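Local coordinates for protein phosphatidylinositol-specific phospholipase C1 (Streptomyces antibioticus, PDB 3H4X) that is a single-chain bacterial enzyme of the calcium-dependent phosphoinositide phospholipase C family, built around a barrel of parallel beta strands, at residues Y45-F48 with A49-L52; G88-N91 with A92-R96; R112-H115 with D116-G120; W179-R182 with A183-A186; G224-A227 with Q228-A231. All blocks are in the same frame, centred on the assembly; numbering follows the deposited sequence.

In the fold
In chain order, the eight parallel strands from 31-36 to 319-322 close into a barrel of TIM type, and the five contacts follow one another without nesting or crossing. Contact 1 opens helix 48-52 in the loop after strand 31-36. Contact 2 folds the loop ahead of helix 104-117, and contact 3 ends that helix. These three touch: Asp50 OD1 and Arg96 NE form a 2.8 Å salt bridge, Ala92 packs on Ala117, and Leu52 lies near Trp114. Contact 4 leads into strand 189-195 and meets contact 3 at Gly120 and Ala186. Contact 5, between helix 209-222 and strand 232-236, touches none of the others; its centre is about 20 Å from that of contact 4.

Contact 1 (Y45-F48 with A49-L52)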
loop_
_atom_site.group_PDB
_atom_site.type_symbol
_atom_site.label_atom_id
_atom_site.label_comp_id
_atom_site.label_asym_id
_atom_site.label_seq_id
_atom_site.Cartn_x
_atom_site.Cartn_y
_atom_site.Cartn_z
ATOM N N TYR A 45 -8.669 -14.711 -4.824
ATOM C CA TYR A 45 -9.962 -14.059 -4.988
ATOM C C TYR A 45 -10.375 -14.151 -6.445
ATOM O O TYR A 45 -9.664 -13.677 -7.329
ATOM C CB TYR A 45 -9.881 -12.597 -4.538
ATOM C CG TYR A 45 -9.634 -12.460 -3.054
ATOM C CD1 TYR A 45 -10.612 -12.824 -2.141
ATOM C CD2 TYR A 45 -8.424 -11.980 -2.564
ATOM C CE1 TYR A 45 -10.399 -12.720 -0.785
ATOM C CE2 TYR A 45 -8.199 -11.868 -1.198
ATOM C CZ TYR A 45 -9.191 -12.239 -0.314
ATOM O OH TYR A 45 -8.974 -12.134 1.042
ATOM N N ARG A 46 -11.519 -14.777 -6.699
ATOM C CA ARG A 46 -11.973 -14.977 -8.066
ATOM C C ARG A 46 -12.054 -13.656 -8.827
ATOM O O ARG A 46 -11.620 -13.560 -9.973
ATOM C CB ARG A 46 -13.325 -15.691 -8.082
ATOM C CG ARG A 46 -13.815 -16.017 -9.478
ATOM C CD ARG A 46 -15.059 -16.880 -9.450
ATOM N NE ARG A 46 -15.641 -17.030 -10.781
ATOM C CZ ARG A 46 -15.120 -17.786 -11.743
ATOM N NH1 ARG A 46 -13.998 -18.460 -11.529
ATOM N NH2 ARG A 46 -15.719 -17.863 -12.924
ATOM N N TYR A 47 -12.629 -12.649 -8.177
ATOM C CA TYR A 47 -12.687 -11.298 -8.725
ATOM C C TYR A 47 -12.067 -10.333 -7.734
ATOM O O TYR A 47 -12.092 -10.575 -6.526
ATOM C CB TYR A 47 -14.133 -10.873 -8.980
ATOM C CG TYR A 47 -14.820 -11.662 -10.068
ATOM C CD1 TYR A 47 -14.690 -11.308 -11.404
ATOM C CD2 TYR A 47 -15.608 -12.761 -9.755
ATOM C CE1 TYR A 47 -15.330 -12.038 -12.399
ATOM C CE2 TYR A 47 -16.242 -13.492 -10.737
ATOM C CZ TYR A 47 -16.101 -13.127 -12.050
ATOM O OH TYR A 47 -16.739 -13.862 -13.022
ATOM N N PHE A 48 -11.525 -9.230 -8.236
ATOM C CA PHE A 48 -10.986 -8.224 -7.336
ATOM C C PHE A 48 -12.058 -7.727 -6.364
ATOM O O PHE A 48 -11.750 -7.359 -5.233
ATOM C CB PHE A 48 -10.334 -7.062 -8.090
ATOM C CG PHE A 48 -9.436 -6.238 -7.221
ATOM C CD1 PHE A 48 -8.267 -6.779 -6.716
ATOM C CD2 PHE A 48 -9.775 -4.942 -6.867
ATOM C CE1 PHE A 48 -7.437 -6.040 -5.893
ATOM C CE2 PHE A 48 -8.944 -4.196 -6.046
ATOM C CZ PHE A 48 -7.775 -4.747 -5.561
ATOM N N ALA A 49 -13.319 -7.735 -6.793
ATOM C CA ALA A 49 -14.416 -7.368 -5.902
ATOM C C ALA A 49 -14.407 -8.235 -4.649
ATOM O O ALA A 49 -14.758 -7.774 -3.567
ATOM C CB ALA A 49 -15.756 -7.490 -6.618
ATOM N N ASP A 50 -14.028 -9.501 -4.801
ATOM C CA ASP A 50 -13.942 -10.393 -3.651
ATOM C C ASP A 50 -12.819 -9.982 -2.698
ATOM O O ASP A 50 -12.955 -10.109 -1.484
ATOM C CB ASP A 50 -13.768 -11.844 -4.094
ATOM C CG ASP A 50 -14.951 -12.346 -4.890
ATOM O OD1 ASP A 50 -16.100 -12.137 -4.441
ATOM O OD2 ASP A 50 -14.728 -12.930 -5.968
ATOM N N ALA A 51 -11.709 -9.486 -3.243
ATOM C CA ALA A 51 -10.639 -8.960 -2.397
ATOM C C ALA A 51 -11.155 -7.745 -1.627
ATOM O O ALA A 51 -10.906 -7.600 -0.428
ATOM C CB ALA A 51 -9.421 -8.592 -3.235
ATOM N N LEU A 52 -11.878 -6.869 -2.316
ATOM C CA LEU A 52 -12.437 -5.693 -1.661
ATOM C C LEU A 52 -13.452 -6.073 -0.585
ATOM O O LEU A 52 -13.518 -5.440 0.468
ATOM C CB LEU A 52 -13.050 -4.743 -2.687
ATOM C CG LEU A 52 -12.022 -4.077 -3.604
ATOM C CD1 LEU A 52 -12.687 -3.525 -4.846
ATOM C CD2 LEU A 52 -11.266 -2.974 -2.872
#
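The first turn of helix 48-52 is capped by Tyr47, and the half of a capping box supplied by Asp50 marks this N terminus. Asp50 OD2 accepts the bond from Tyr47 N at 3.1 Å, meeting it on the anti side of the carboxylate. A chi1 of -63° keeps the Asp50 carboxylate next to its own amide, within reach of Tyr47 N. The other half of the box is absent; Asp50 N bonds instead to the backbone Tyr47 O at 2.8 Å. The second carboxylate oxygen, OD1, belongs to a salt bridge with Arg96, so the two oxygens divide their work between the cap and the neighbouring loop. Regular helical bonding follows with Leu52 N to Phe48 O, 3.0 Å at 162°. The Phe48 ring lies between the barrel and a surrounding helix, touching Leu59 and Leu61 of strand 58-64 and Met111 of helix 104-117; within the turn its CD2 lies 3.8 Å from Leu52 CD1. Tyr45 makes a CH-pi contact with the helix backbone: Ala51 CA sits over one ring face, 3.7 Å from the centroid and 10° off the normal, while Tyr45 CD2 touches Ala51 CB at 3.6 Å.

Contact 2 (G88-N91 with A92-R96)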
loop_
_atom_site.group_PDB
_atom_site.type_symbol
_atom_site.label_atom_id
_atom_site.label_comp_id
_atom_site.label_asym_id
_atom_site.label_seq_id
_atom_site.Cartn_x
_atom_site.Cartn_y
_atom_site.Cartn_z
ATOM N N GLY A 88 -12.436 -4.485 -14.764
ATOM C CA GLY A 88 -12.788 -3.203 -15.365
ATOM C C GLY A 88 -14.290 -2.967 -15.399
ATOM O O GLY A 88 -14.831 -2.486 -16.398
ATOM N N ALA A 89 -14.971 -3.309 -14.311
ATOM C CA ALA A 89 -16.413 -3.097 -14.212
ATOM C C ALA A 89 -16.759 -1.620 -14.360
ATOM O O ALA A 89 -16.102 -0.763 -13.774
ATOM C CB ALA A 89 -16.935 -3.625 -12.887
ATOM N N ALA A 90 -17.802 -1.326 -15.131
ATOM C CA ALA A 90 -18.230 0.057 -15.337
ATOM C C ALA A 90 -19.009 0.591 -14.137
ATOM O O ALA A 90 -19.068 1.799 -13.907
ATOM C CB ALA A 90 -19.066 0.174 -16.606
ATOM N N ASN A 91 -19.612 -0.315 -13.377
ATOM C CA ASN A 91 -20.395 0.054 -12.206
ATOM C C ASN A 91 -20.616 -1.171 -11.334
ATOM O O ASN A 91 -20.248 -2.280 -11.717
ATOM C CB ASN A 91 -21.732 0.664 -12.628
ATOM C CG ASN A 91 -22.515 -0.242 -13.552
ATOM O OD1 ASN A 91 -22.813 -1.381 -13.205
ATOM N ND2 ASN A 91 -22.845 0.258 -14.736
ATOM N N ALA A 92 -21.217 -0.973 -10.166
ATOM C CA ALA A 92 -21.382 -2.056 -9.204
ATOM C C ALA A 92 -22.209 -3.216 -9.759
ATOM O O ALA A 92 -21.988 -4.369 -9.391
ATOM C CB ALA A 92 -21.989 -1.534 -7.910
ATOM N N SER A 93 -23.161 -2.911 -10.641
ATOM C CA SER A 93 -24.031 -3.943 -11.209
ATOM C C SER A 93 -23.226 -4.958 -12.012
ATOM O O SER A 93 -23.669 -6.092 -12.226
ATOM C CB SER A 93 -25.119 -3.324 -12.097
ATOM O OG SER A 93 -24.658 -3.126 -13.424
ATOM N N GLU A 94 -22.041 -4.542 -12.451
ATOM C CA GLU A 94 -21.192 -5.365 -13.306
ATOM C C GLU A 94 -20.120 -6.141 -12.549
ATOM O O GLU A 94 -19.377 -6.909 -13.150
ATOM C CB GLU A 94 -20.512 -4.511 -14.381
ATOM C CG GLU A 94 -21.460 -3.901 -15.397
ATOM C CD GLU A 94 -20.734 -3.311 -16.595
ATOM O OE1 GLU A 94 -19.487 -3.217 -16.562
ATOM O OE2 GLU A 94 -21.411 -2.944 -17.577
ATOM N N LEU A 95 -20.019 -5.939 -11.241
ATOM C CA LEU A 95 -19.005 -6.663 -10.482
ATOM C C LEU A 95 -19.305 -8.161 -10.496
ATOM O O LEU A 95 -20.458 -8.580 -10.335
ATOM C CB LEU A 95 -18.894 -6.126 -9.056
ATOM C CG LEU A 95 -18.260 -4.734 -8.946
ATOM C CD1 LEU A 95 -18.447 -4.169 -7.551
ATOM C CD2 LEU A 95 -16.783 -4.763 -9.328
ATOM N N ARG A 96 -18.264 -8.959 -10.711
ATOM C CA ARG A 96 -18.393 -10.408 -10.824
ATOM C C ARG A 96 -19.215 -10.798 -12.051
ATOM O O ARG A 96 -20.112 -11.640 -11.959
ATOM C CB ARG A 96 -19.009 -11.013 -9.558
ATOM C CG ARG A 96 -18.264 -10.663 -8.285
ATOM C CD ARG A 96 -18.926 -11.271 -7.053
ATOM N NE ARG A 96 -18.152 -10.930 -5.870
ATOM C CZ ARG A 96 -18.244 -9.773 -5.226
ATOM N NH1 ARG A 96 -19.108 -8.849 -5.624
ATOM N NH2 ARG A 96 -17.464 -9.543 -4.178
#
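Ala89 begins the contact with its methyl, which points at the returning chain: Ala89 CB lies 3.7 Å from Leu95 CD2 and 4.0 Å from Glu94 CB, making a small apolar patch on the buried side. Leu95 continues this patch onto Trp114 of helix 104-117 and Ala49 of helix 48-52. At Ala90 the interaction becomes polar. Its amide donates to the carboxylate, Ala90 N to Glu94 OE1 at 2.9 Å and a nearly straight 169°, arriving from well above the carboxylate plane. The extended Glu94 side chain (chi2 -168°) spans the gap back to that amide, and its OE1 also rests 3.4 Å from Ala90 CB. Asn91 then uses two oxygens. Its backbone O takes Glu94 N at 3.0 Å, closing the turn, whereas its OD1 receives Ser93 OG at a short 2.5 Å and Glu94 N more weakly. With chi1 at 55°, Asn91 CG sits between the backbone N and the carbonyl carbon, which swings OD1 forward over the chain that follows. The result is a compact 3-10 turn, residues 92-94, led in by an asparagine and forming part of the surface loop between strand 73-74 and helix 104-117 on the outside of the barrel.

Contact 3 (R112-H115 with D116-G120); sequences RAWH and DAHPG. With EOH (ethanol), chain F.
Charge links Arg112 to Asp116 across one turn: Arg112 NE bonds to Asp116 OD2 at 3.2 Å in a salt bridge, with a weaker bond to OD1 at 3.4 Å. The guanidinium and carboxylate planes stand 87° apart, and OD2 is met on its syn side. A bend at chi2 (57°) carries the arginine along the helix toward the acid; beyond it, Arg112 NH1 donates to the oxygen of an ethanol molecule at 2.9 Å and also to Lys152 O. Among backbone bonds, Asp116 N to Arg112 O (2.9 Å) and Ala117 N to Ala113 O (3.2 Å) keep the alpha-helical spacing. Near the C-terminal end of helix 104-117, one of the helices around the outside of the barrel, His118 N bonds to His115 O, three residues back, at 3.1 Å. An aromatic pair lies on the side where Trp114 meets Leu52. The His118 ring and the five-membered ring of Trp114 form an offset stack, centroids 3.9 Å apart and planes at 27°. Trp114 NE1 hydrogen-bonds to Asp53 OD1. On another side of the helix, His115 CD2 comes edge-on to Asp116 OD1 at 3.3 Å, while His115 ND1 hydrogen-bonds to His121 NE2.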
loop_
_atom_site.group_PDB
_atom_site.type_symbol
_atom_site.label_atom_id
_atom_site.label_comp_id
_atom_site.label_asym_id
_atom_site.label_seq_id
_atom_site.Cartn_x
_atom_site.Cartn_y
_atom_site.Cartn_z
ATOM N N ARG A 112 -13.530 1.767 -8.086
ATOM C CA ARG A 112 -14.513 2.845 -8.155
ATOM C C ARG A 112 -15.939 2.300 -8.105
ATOM O O ARG A 112 -16.788 2.820 -7.374
ATOM C CB ARG A 112 -14.307 3.675 -9.425
ATOM C CG ARG A 112 -15.337 4.778 -9.635
ATOM C CD ARG A 112 -15.372 5.732 -8.459
ATOM N NE ARG A 112 -16.326 6.825 -8.653
ATOM C CZ ARG A 112 -16.037 7.978 -9.247
ATOM N NH1 ARG A 112 -14.819 8.198 -9.722
ATOM N NH2 ARG A 112 -16.970 8.916 -9.373
ATOM N N ALA A 113 -16.197 1.246 -8.875
ATOM C CA ALA A 113 -17.519 0.633 -8.910
ATOM C C ALA A 113 -17.908 0.130 -7.524
ATOM O O ALA A 113 -19.018 0.371 -7.042
ATOM C CB ALA A 113 -17.536 -0.506 -9.911
ATOM N N TRP A 114 -16.975 -0.558 -6.878
ATOM C CA TRP A 114 -17.207 -1.106 -5.554
ATOM C C TRP A 114 -17.406 0.017 -4.536
ATOM O O TRP A 114 -18.298 -0.042 -3.688
ATOM C CB TRP A 114 -16.032 -2.007 -5.164
ATOM C CG TRP A 114 -16.145 -2.596 -3.809
ATOM C CD1 TRP A 114 -16.741 -3.777 -3.472
ATOM C CD2 TRP A 114 -15.643 -2.038 -2.594
ATOM N NE1 TRP A 114 -16.645 -3.984 -2.119
ATOM C CE2 TRP A 114 -15.974 -2.931 -1.556
ATOM C CE3 TRP A 114 -14.943 -0.869 -2.280
ATOM C CZ2 TRP A 114 -15.630 -2.689 -0.227
ATOM C CZ3 TRP A 114 -14.602 -0.633 -0.963
ATOM C CH2 TRP A 114 -14.944 -1.539 0.045
ATOM N N HIS A 115 -16.570 1.046 -4.631
ATOM C CA HIS A 115 -16.662 2.213 -3.760
ATOM C C HIS A 115 -18.045 2.855 -3.819
ATOM O O HIS A 115 -18.654 3.139 -2.784
ATOM C CB HIS A 115 -15.579 3.226 -4.146
ATOM C CG HIS A 115 -15.794 4.597 -3.588
ATOM N ND1 HIS A 115 -15.392 4.959 -2.320
ATOM C CD2 HIS A 115 -16.351 5.703 -4.136
ATOM C CE1 HIS A 115 -15.704 6.225 -2.107
ATOM N NE2 HIS A 115 -16.286 6.700 -3.194
ATOM N N ASP A 116 -18.532 3.096 -5.029
ATOM C CA ASP A 116 -19.838 3.727 -5.191
ATOM C C ASP A 116 -20.962 2.873 -4.597
ATOM O O ASP A 116 -21.983 3.401 -4.154
ATOM C CB ASP A 116 -20.107 4.042 -6.663
ATOM C CG ASP A 116 -19.232 5.169 -7.191
ATOM O OD1 ASP A 116 -18.711 5.963 -6.377
ATOM O OD2 ASP A 116 -19.068 5.261 -8.424
ATOM N N ALA A 117 -20.762 1.559 -4.571
ATOM C CA ALA A 117 -21.766 0.633 -4.042
ATOM C C ALA A 117 -21.681 0.453 -2.525
ATOM O O ALA A 117 -22.584 -0.116 -1.910
ATOM C CB ALA A 117 -21.650 -0.716 -4.735
ATOM N N HIS A 118 -20.594 0.931 -1.927
ATOM C CA HIS A 118 -20.379 0.779 -0.491
ATOM C C HIS A 118 -20.024 2.104 0.176
ATOM O O HIS A 118 -18.914 2.276 0.682
ATOM C CB HIS A 118 -19.286 -0.258 -0.217
ATOM C CG HIS A 118 -19.566 -1.602 -0.815
ATOM N ND1 HIS A 118 -20.165 -2.623 -0.110
ATOM C CD2 HIS A 118 -19.335 -2.086 -2.058
ATOM C CE1 HIS A 118 -20.283 -3.682 -0.891
ATOM N NE2 HIS A 118 -19.791 -3.381 -2.079
ATOM N N PRO A 119 -20.973 3.050 0.191
ATOM C CA PRO A 119 -20.704 4.324 0.843
ATOM C C PRO A 119 -20.265 4.108 2.286
ATOM O O PRO A 119 -20.839 3.283 2.992
ATOM C CB PRO A 119 -22.060 5.044 0.793
ATOM C CG PRO A 119 -23.069 3.979 0.506
ATOM C CD PRO A 119 -22.354 2.959 -0.312
ATOM N N GLY A 120 -19.237 4.833 2.710
ATOM C CA GLY A 120 -18.765 4.747 4.083
ATOM C C GLY A 120 -17.966 3.496 4.392
ATOM O O GLY A 120 -17.802 3.137 5.558
HETATM C C1 EOH F . -13.375 10.590 -11.108
HETATM C C2 EOH F . -12.392 11.693 -11.488
HETATM O O EOH F . -14.324 11.028 -10.159
#

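Contact 4 (W179-R182 with A183-A186). With EOH (ethanol), chain U.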
loop_
_atom_site.group_PDB
_atom_site.type_symbol
_atom_site.label_atom_id
_atom_site.label_comp_id
_atom_site.label_asym_id
_atom_site.label_seq_id
_atom_site.Cartn_x
_atom_site.Cartn_y
_atom_site.Cartn_z
ATOM N N TRP A 179 -2.594 11.215 11.925
ATOM C CA TRP A 179 -3.542 10.884 10.861
ATOM C C TRP A 179 -4.969 11.145 11.318
ATOM O O TRP A 179 -5.241 11.183 12.511
ATOM C CB TRP A 179 -3.420 9.402 10.494
ATOM C CG TRP A 179 -2.101 9.028 9.909
ATOM C CD1 TRP A 179 -0.957 8.751 10.593
ATOM C CD2 TRP A 179 -1.789 8.879 8.519
ATOM N NE1 TRP A 179 0.053 8.439 9.715
ATOM C CE2 TRP A 179 -0.433 8.518 8.435
ATOM C CE3 TRP A 179 -2.524 9.018 7.339
ATOM C CZ2 TRP A 179 0.207 8.297 7.218
ATOM C CZ3 TRP A 179 -1.887 8.799 6.130
ATOM C CH2 TRP A 179 -0.537 8.445 6.080
ATOM N N PRO A 180 -5.897 11.305 10.367
ATOM C CA PRO A 180 -7.295 11.400 10.766
ATOM C C PRO A 180 -7.783 10.123 11.446
ATOM O O PRO A 180 -7.175 9.056 11.299
ATOM C CB PRO A 180 -8.029 11.599 9.435
ATOM C CG PRO A 180 -6.992 12.140 8.506
ATOM C CD PRO A 180 -5.728 11.452 8.912
ATOM N N SER A 181 -8.879 10.242 12.187
ATOM C CA SER A 181 -9.506 9.081 12.794
ATOM C C SER A 181 -9.923 8.091 11.711
ATOM O O SER A 181 -10.186 8.469 10.566
ATOM C CB SER A 181 -10.724 9.496 13.621
ATOM O OG SER A 181 -11.830 9.776 12.786
ATOM N N ARG A 182 -9.983 6.817 12.078
ATOM C CA ARG A 182 -10.443 5.797 11.151
ATOM C C ARG A 182 -11.862 6.105 10.672
ATOM O O ARG A 182 -12.184 5.914 9.501
ATOM C CB ARG A 182 -10.383 4.417 11.802
ATOM C CG ARG A 182 -8.982 3.990 12.207
ATOM C CD ARG A 182 -8.966 2.539 12.649
ATOM N NE ARG A 182 -9.439 1.680 11.572
ATOM C CZ ARG A 182 -8.673 1.244 10.576
ATOM N NH1 ARG A 182 -7.389 1.570 10.531
ATOM N NH2 ARG A 182 -9.193 0.480 9.627
ATOM N N ALA A 183 -12.703 6.602 11.575
ATOM C CA ALA A 183 -14.071 6.980 11.221
ATOM C C ALA A 183 -14.086 8.040 10.121
ATOM O O ALA A 183 -14.878 7.976 9.182
ATOM C CB ALA A 183 -14.820 7.478 12.452
ATOM N N ASP A 184 -13.189 9.011 10.235
ATOM C CA ASP A 184 -13.112 10.097 9.268
ATOM C C ASP A 184 -12.643 9.625 7.893
ATOM O O ASP A 184 -12.936 10.263 6.881
ATOM C CB ASP A 184 -12.196 11.208 9.785
ATOM C CG ASP A 184 -12.877 12.089 10.814
ATOM O OD1 ASP A 184 -13.909 12.705 10.476
ATOM O OD2 ASP A 184 -12.388 12.164 11.960
ATOM N N LEU A 185 -11.919 8.509 7.862
ATOM C CA LEU A 185 -11.396 7.956 6.616
ATOM C C LEU A 185 -12.353 6.963 5.951
ATOM O O LEU A 185 -11.984 6.290 4.986
ATOM C CB LEU A 185 -10.033 7.310 6.863
ATOM C CG LEU A 185 -8.912 8.327 7.086
ATOM C CD1 LEU A 185 -7.721 7.683 7.772
ATOM C CD2 LEU A 185 -8.502 8.980 5.770
ATOM N N ALA A 186 -13.580 6.880 6.456
ATOM C CA ALA A 186 -14.597 6.053 5.821
ATOM C C ALA A 186 -14.755 6.471 4.364
ATOM O O ALA A 186 -14.760 7.657 4.047
ATOM C CB ALA A 186 -15.925 6.179 6.560
HETATM C C1 EOH U . -16.882 6.005 10.187
HETATM C C2 EOH U . -17.322 4.652 9.639
HETATM O O EOH U . -17.527 7.079 9.540
#
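Ser181 and Asp184 form the tight part of this turn. One hydroxyl serves both ways: Asp184 N donates to Ser181 OG at 3.0 Å and 151°, and Ser181 OG donates to Asp184 OD2 at 2.6 Å. The second bond is short, and the hydroxyl meets the carboxylate from above its plane, 44° out of it. A chi1 of 77° in Ser181 turns OG toward the chain ahead, while Asp184 brings its carboxylate back beside the amide that OG already holds. One residue on, Leu185 N makes two weak bonds, to Ser181 O at 3.2 Å and to Arg182 O. Asp184 N to Ser181 OG together with the weak Leu185 N to Ser181 O makes an ST motif, to which the weak bond to Arg182 O is additional; it lies in the segment that carries the chain from helix 170-177 into barrel strand 189-195. The apolar side is also close: Pro180 CB lies 4.1 Å from Leu185 CG. The methyl Leu185 CD1 rests against a backbone carbonyl, 3.8 Å from Pro180 O. Tyr28 and Tyr158 pack against Leu185, the buried residue of this turn. The outer side is looser. Ala183 is exposed, and its carbonyl receives the hydroxyl of an ethanol molecule, ethanol O to Ala183 O at 2.8 Å; the same molecule rests its C1 3.4 Å from Ala183 CB and its oxygen 3.5 Å from Ala186 CB. The Arg182 side chain leaves the turn, and its NH1 makes a weak bond to Ser31 OG.

Contact 5 (G224-A227 with Q228-A231). With EOH (ethanol), chain L.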
loop_
_atom_site.group_PDB
_atom_site.type_symbol
_atom_site.label_atom_id
_atom_site.label_comp_id
_atom_site.label_asym_id
_atom_site.label_seq_id
_atom_site.Cartn_x
_atom_site.Cartn_y
_atom_site.Cartn_z
ATOM N N GLY A 224 3.730 24.190 -5.371
ATOM C CA GLY A 224 2.406 24.405 -4.784
ATOM C C GLY A 224 1.347 23.463 -5.330
ATOM O O GLY A 224 0.154 23.770 -5.308
ATOM N N LYS A 225 1.784 22.305 -5.812
ATOM C CA LYS A 225 0.889 21.366 -6.486
ATOM C C LYS A 225 0.770 20.008 -5.788
ATOM O O LYS A 225 0.431 19.010 -6.423
ATOM C CB LYS A 225 1.349 21.162 -7.928
ATOM C CG LYS A 225 1.190 22.405 -8.794
ATOM C CD LYS A 225 1.780 22.210 -10.180
ATOM C CE LYS A 225 1.594 23.460 -11.029
ATOM N NZ LYS A 225 2.505 23.466 -12.205
ATOM N N LEU A 226 1.035 19.966 -4.487
ATOM C CA LEU A 226 0.993 18.698 -3.767
ATOM C C LEU A 226 -0.400 18.064 -3.816
ATOM O O LEU A 226 -0.538 16.845 -3.715
ATOM C CB LEU A 226 1.450 18.885 -2.318
ATOM C CG LEU A 226 1.701 17.595 -1.536
ATOM C CD1 LEU A 226 2.845 16.787 -2.149
ATOM C CD2 LEU A 226 1.982 17.922 -0.078
ATOM N N ALA A 227 -1.431 18.889 -3.982
ATOM C CA ALA A 227 -2.808 18.397 -3.966
ATOM C C ALA A 227 -3.089 17.345 -5.030
ATOM O O ALA A 227 -3.999 16.534 -4.877
ATOM C CB ALA A 227 -3.788 19.552 -4.102
ATOM N N GLN A 228 -2.320 17.353 -6.111
ATOM C CA GLN A 228 -2.587 16.425 -7.204
ATOM C C GLN A 228 -1.905 15.061 -7.030
ATOM O O GLN A 228 -2.101 14.163 -7.850
ATOM C CB GLN A 228 -2.221 17.058 -8.544
ATOM C CG GLN A 228 -0.735 17.208 -8.768
ATOM C CD GLN A 228 -0.428 18.101 -9.955
ATOM O OE1 GLN A 228 -0.900 19.238 -10.033
ATOM N NE2 GLN A 228 0.374 17.593 -10.884
ATOM N N SER A 229 -1.106 14.907 -5.973
ATOM C CA SER A 229 -0.457 13.622 -5.675
ATOM C C SER A 229 -1.469 12.607 -5.150
ATOM O O SER A 229 -2.508 12.984 -4.606
ATOM C CB SER A 229 0.680 13.802 -4.662
ATOM O OG SER A 229 0.190 14.205 -3.396
ATOM N N THR A 230 -1.158 11.322 -5.292
ATOM C CA THR A 230 -2.126 10.287 -4.941
ATOM C C THR A 230 -1.604 9.172 -4.043
ATOM O O THR A 230 -2.399 8.371 -3.559
ATOM C CB THR A 230 -2.736 9.615 -6.197
ATOM O OG1 THR A 230 -1.717 8.885 -6.896
ATOM C CG2 THR A 230 -3.378 10.645 -7.119
ATOM N N ALA A 231 -0.292 9.103 -3.828
ATOM C CA ALA A 231 0.295 7.949 -3.152
ATOM C C ALA A 231 1.403 8.327 -2.181
ATOM O O ALA A 231 2.061 9.358 -2.337
ATOM C CB ALA A 231 0.823 6.956 -4.178
HETATM C C1 EOH L . 1.978 19.657 -12.642
HETATM C C2 EOH L . 2.251 20.733 -13.686
HETATM O O EOH L . 1.725 18.397 -13.226
#
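Leu226 O is gripped twice by Ser229, and this pair of hydrogen bonds closes a 3-10 turn just after the Schellman motif that ends helix 209-222 at Gly224. The hydroxyl, Ser229 OG, meets Leu226 O at 2.8 Å in the carbonyl plane; the amide, Ser229 N, reaches the same oxygen at 3.0 Å from out of that plane, so the two donors come in from different directions. The serine can use both because its chi1 of 66° turns the hydroxyl back toward the Leu226 carbonyl. One residue earlier the same three-residue step recurs, with Gln228 N donating to Lys225 O at 3.2 Å and 167°. Gln228 CG also touches that backbone carbonyl, 3.2 Å from Lys225 O. The Lys225 and Gln228 side chains run side by side in the same direction, Gln228 OE1 lying 3.6 Å from Lys225 CB. At their solvent-facing end lies an ethanol molecule: Gln228 NE2 makes a weak bond to its oxygen at 2.8 Å, and Lys225 CD is 3.6 Å from its C1.

Farther out, Leu217 and Leu220 of helix 209-222 pack against Ser229, and Pro160 touches it too, consistent with its burial. Helix 142-153 ties the turn to its neighbour before the chain enters barrel strand 232-236: Arg150 NH1 donates to Gln228 O, and beyond Ser229, Thr230 OG1 hydrogen-bonds to Asp146 OD1.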